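Local coordinates for protein cytolethal distending toxin subunit B (Escherichia coli, PDB 2F1N) that nicks DNA as the endonuclease subunit of a tripartite toxin, very probably damaging host DNA and so arresting the cell cycle at G2/M, at residues A63-R68 against P76-I81. Numbering follows the deposited sequence.
Sequences AVDTGR and PVRELI. Unlike the reference sequence in segment 63-68: R68 (reference Thr).
A short antiparallel edge of the DNase I-like fold is built here: V64 and I81 form a hydrogen-bonded pair that adds the edge strand 64-65 to strand 78-83 of the larger sheet. V64 N reaches I81 O at 2.9 Å, I81 N returns to V64 O, and just beyond the strand T66 N donates to E79 O at 3.0 Å. Past T66 the backbone leaves the strand partner, and side-chain bonds hold the turn. D65 OD1 accepts from G67 N, closing an Asx turn, while T66 OG1 accepts from R68 N in an ST turn. The other oxygen, D65 OD2, meets R78 NE at 3.1 Å in a salt bridge; the donor comes from above the carboxylate plane, and the two flat groups stand 66° apart. The R78 chain bends at chi3 (89°), turning its NE to D65 OD2, and L80 CD2 lies 4.1 Å above the guanidinium plane, over its centre. I81, on the face opposite D65 and L80, meets T66 CG2 with its CG1 at 3.5 Å. A water gathers the turn, donating to D65 OD1 and R68 O and accepting from E79 N. The buried E79 carboxylate is shared: E79 OE1 accepts from T66 OG1 on its anti lone pair at 2.7 Å, and OE2 is also hydrogen-bonded to Y96 OH on the next strand. R68, which differs from the reference threonine, runs its aliphatic chain extended past this carboxylate, and its NH1, also bonded to A117 O, reaches E79 OE2 on the syn side at 2.8 Å.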
ATOM      1  N   ALA A  63      17.452  -5.159  -7.717  1.00 14.07           N
ATOM      2  CA  ALA A  63      16.411  -6.126  -7.351  1.00 12.98           C
ATOM      3  C   ALA A  63      16.117  -7.037  -8.527  1.00 13.54           C
ATOM      4  O   ALA A  63      16.069  -6.575  -9.695  1.00 14.03           O
ATOM      5  CB  ALA A  63      15.127  -5.401  -6.887  1.00 13.49           C
ATOM      6  N   VAL A  64      15.983  -8.337  -8.262  1.00 11.94           N
ATOM      7  CA  VAL A  64      15.968  -9.336  -9.352  1.00 12.34           C
ATOM      8  C   VAL A  64      14.679 -10.143  -9.350  1.00 11.88           C
ATOM      9  O   VAL A  64      14.325 -10.712  -8.326  1.00 12.27           O
ATOM     10  CB  VAL A  64      17.171 -10.307  -9.196  1.00 11.91           C
ATOM     11  CG1 VAL A  64      17.165 -11.397 -10.287  1.00 12.88           C
ATOM     12  CG2 VAL A  64      18.472  -9.561  -9.198  1.00 11.22           C
ATOM     13  N   ASP A  65      13.974 -10.205 -10.488  1.00 11.95           N
ATOM     14  CA  ASP A  65      12.738 -11.006 -10.617  1.00 13.48           C
ATOM     15  C   ASP A  65      13.002 -12.450 -10.210  1.00 14.23           C
ATOM     16  O   ASP A  65      13.979 -13.064 -10.668  1.00 14.33           O
ATOM     17  CB  ASP A  65      12.319 -11.036 -12.105  1.00 15.09           C
ATOM     18  CG  ASP A  65      10.846 -11.447 -12.332  1.00 20.78           C
ATOM     19  OD1 ASP A  65      10.188 -12.219 -11.541  1.00 21.82           O
ATOM     20  OD2 ASP A  65      10.238 -11.012 -13.341  1.00 27.00           O
ATOM     21  N   THR A  66      12.118 -13.017  -9.398  1.00 12.43           N
ATOM     22  CA  THR A  66      12.283 -14.403  -8.985  1.00 13.11           C
ATOM     23  C   THR A  66      11.747 -15.387 -10.005  1.00 14.48           C
ATOM     24  O   THR A  66      12.039 -16.586  -9.895  1.00 16.66           O
ATOM     25  CB  THR A  66      11.487 -14.642  -7.700  1.00 11.23           C
ATOM     26  OG1 THR A  66      10.119 -14.306  -7.957  1.00 10.70           O
ATOM     27  CG2 THR A  66      11.947 -13.689  -6.587  1.00 11.40           C
ATOM     28  N   GLY A  67      10.906 -14.902 -10.911  1.00 15.17           N
ATOM     29  CA  GLY A  67      10.236 -15.708 -11.925  1.00 15.81           C
ATOM     30  C   GLY A  67       8.925 -16.284 -11.378  1.00 15.70           C
ATOM     31  O   GLY A  67       8.271 -17.086 -12.060  1.00 14.93           O
ATOM     32  N   ARG A  68       8.507 -15.835 -10.191  1.00 14.78           N
ATOM     33  CA  ARG A  68       7.244 -16.339  -9.618  1.00 15.19           C
ATOM     34  C   ARG A  68       6.079 -16.129 -10.606  1.00 16.58           C
ATOM     35  O   ARG A  68       5.928 -15.034 -11.228  1.00 15.94           O
ATOM     36  CB  ARG A  68       6.928 -15.610  -8.290  1.00 15.08           C
ATOM     37  CG  ARG A  68       5.605 -16.013  -7.655  1.00 15.63           C
ATOM     38  CD  ARG A  68       5.456 -15.411  -6.284  1.00 17.08           C
ATOM     39  NE  ARG A  68       4.231 -15.799  -5.574  1.00 19.17           N
ATOM     40  CZ  ARG A  68       4.063 -15.641  -4.269  1.00 18.22           C
ATOM     41  NH1 ARG A  68       5.056 -15.104  -3.480  1.00 14.51           N
ATOM     42  NH2 ARG A  68       2.902 -16.038  -3.750  1.00 15.88           N
ATOM     43  N   PRO A  76       0.246  -6.191 -15.410  1.00 18.40           N
ATOM     44  CA  PRO A  76       1.656  -6.460 -15.125  1.00 19.11           C
ATOM     45  C   PRO A  76       1.941  -6.487 -13.635  1.00 17.66           C
ATOM     46  O   PRO A  76       1.620  -5.533 -12.927  1.00 18.08           O
ATOM     47  CB  PRO A  76       2.369  -5.269 -15.760  1.00 19.44           C
ATOM     48  CG  PRO A  76       1.486  -4.940 -16.927  1.00 20.41           C
ATOM     49  CD  PRO A  76       0.111  -5.106 -16.422  1.00 21.49           C
ATOM     50  N   VAL A  77       2.513  -7.587 -13.163  1.00 15.75           N
ATOM     51  CA  VAL A  77       2.968  -7.671 -11.786  1.00 14.41           C
ATOM     52  C   VAL A  77       4.146  -8.653 -11.697  1.00 12.83           C
ATOM     53  O   VAL A  77       4.110  -9.726 -12.291  1.00 12.84           O
ATOM     54  CB  VAL A  77       1.850  -8.064 -10.786  1.00 14.73           C
ATOM     55  CG1 VAL A  77       2.371  -8.053  -9.295  1.00 13.23           C
ATOM     56  CG2 VAL A  77       0.630  -7.139 -10.937  1.00 19.32           C
ATOM     57  N   ARG A  78       5.188  -8.278 -10.950  1.00 11.26           N
ATOM     58  CA  ARG A  78       6.390  -9.108 -10.822  1.00 11.20           C
ATOM     59  C   ARG A  78       6.817  -9.152  -9.383  1.00 11.22           C
ATOM     60  O   ARG A  78       6.738  -8.148  -8.682  1.00 11.74           O
ATOM     61  CB  ARG A  78       7.616  -8.514 -11.627  1.00 13.40           C
ATOM     62  CG  ARG A  78       7.501  -8.531 -13.135  1.00 20.73           C
ATOM     63  CD  ARG A  78       8.428  -7.465 -13.772  1.00 25.21           C
ATOM     64  NE  ARG A  78       9.720  -8.073 -14.005  1.00 31.45           N
ATOM     65  CZ  ARG A  78      10.867  -7.414 -14.176  1.00 32.85           C
ATOM     66  NH1 ARG A  78      10.911  -6.096 -14.089  1.00 34.46           N
ATOM     67  NH2 ARG A  78      11.977  -8.101 -14.435  1.00 34.96           N
ATOM     68  N   GLU A  79       7.324 -10.308  -8.939  1.00 10.37           N
ATOM     69  CA  GLU A  79       7.968 -10.413  -7.628  1.00 10.05           C
ATOM     70  C   GLU A  79       9.463 -10.300  -7.830  1.00 10.14           C
ATOM     71  O   GLU A  79      10.023 -11.025  -8.651  1.00  9.91           O
ATOM     72  CB  GLU A  79       7.686 -11.792  -7.016  1.00 10.41           C
ATOM     73  CG  GLU A  79       8.403 -12.033  -5.694  1.00 10.01           C
ATOM     74  CD  GLU A  79       8.084 -13.423  -5.198  1.00 13.89           C
ATOM     75  OE1 GLU A  79       8.610 -14.431  -5.745  1.00 14.22           O
ATOM     76  OE2 GLU A  79       7.228 -13.507  -4.299  1.00 20.83           O
ATOM     77  N   LEU A  80      10.106  -9.401  -7.068  1.00  9.96           N
ATOM     78  CA  LEU A  80      11.557  -9.233  -7.098  1.00 12.02           C
ATOM     79  C   LEU A  80      12.171  -9.452  -5.718  1.00 11.94           C
ATOM     80  O   LEU A  80      11.543  -9.133  -4.705  1.00 13.31           O
ATOM     81  CB  LEU A  80      11.941  -7.819  -7.629  1.00 12.24           C
ATOM     82  CG  LEU A  80      10.972  -7.157  -8.633  1.00 16.25           C
ATOM     83  CD1 LEU A  80      11.200  -5.617  -8.677  1.00 18.97           C
ATOM     84  CD2 LEU A  80      11.154  -7.751 -10.022  1.00 19.22           C
ATOM     85  N   ILE A  81      13.379 -10.023  -5.665  1.00 11.76           N
ATOM     86  CA  ILE A  81      14.096 -10.063  -4.425  1.00 12.85           C
ATOM     87  C   ILE A  81      15.149  -8.977  -4.433  1.00 13.12           C
ATOM     88  O   ILE A  81      15.876  -8.794  -5.421  1.00 13.10           O
ATOM     89  CB  ILE A  81      14.693 -11.495  -4.130  1.00 15.08           C
ATOM     90  CG1 ILE A  81      13.548 -12.399  -3.702  1.00 19.89           C
ATOM     91  CG2 ILE A  81      15.680 -11.477  -2.926  1.00 16.65           C
ATOM     92  CD1 ILE A  81      13.883 -13.925  -3.584  1.00 24.16           C
TER
HETATM   93  O   HOH W   1       7.366 -12.496 -10.893  1.00 16.87           O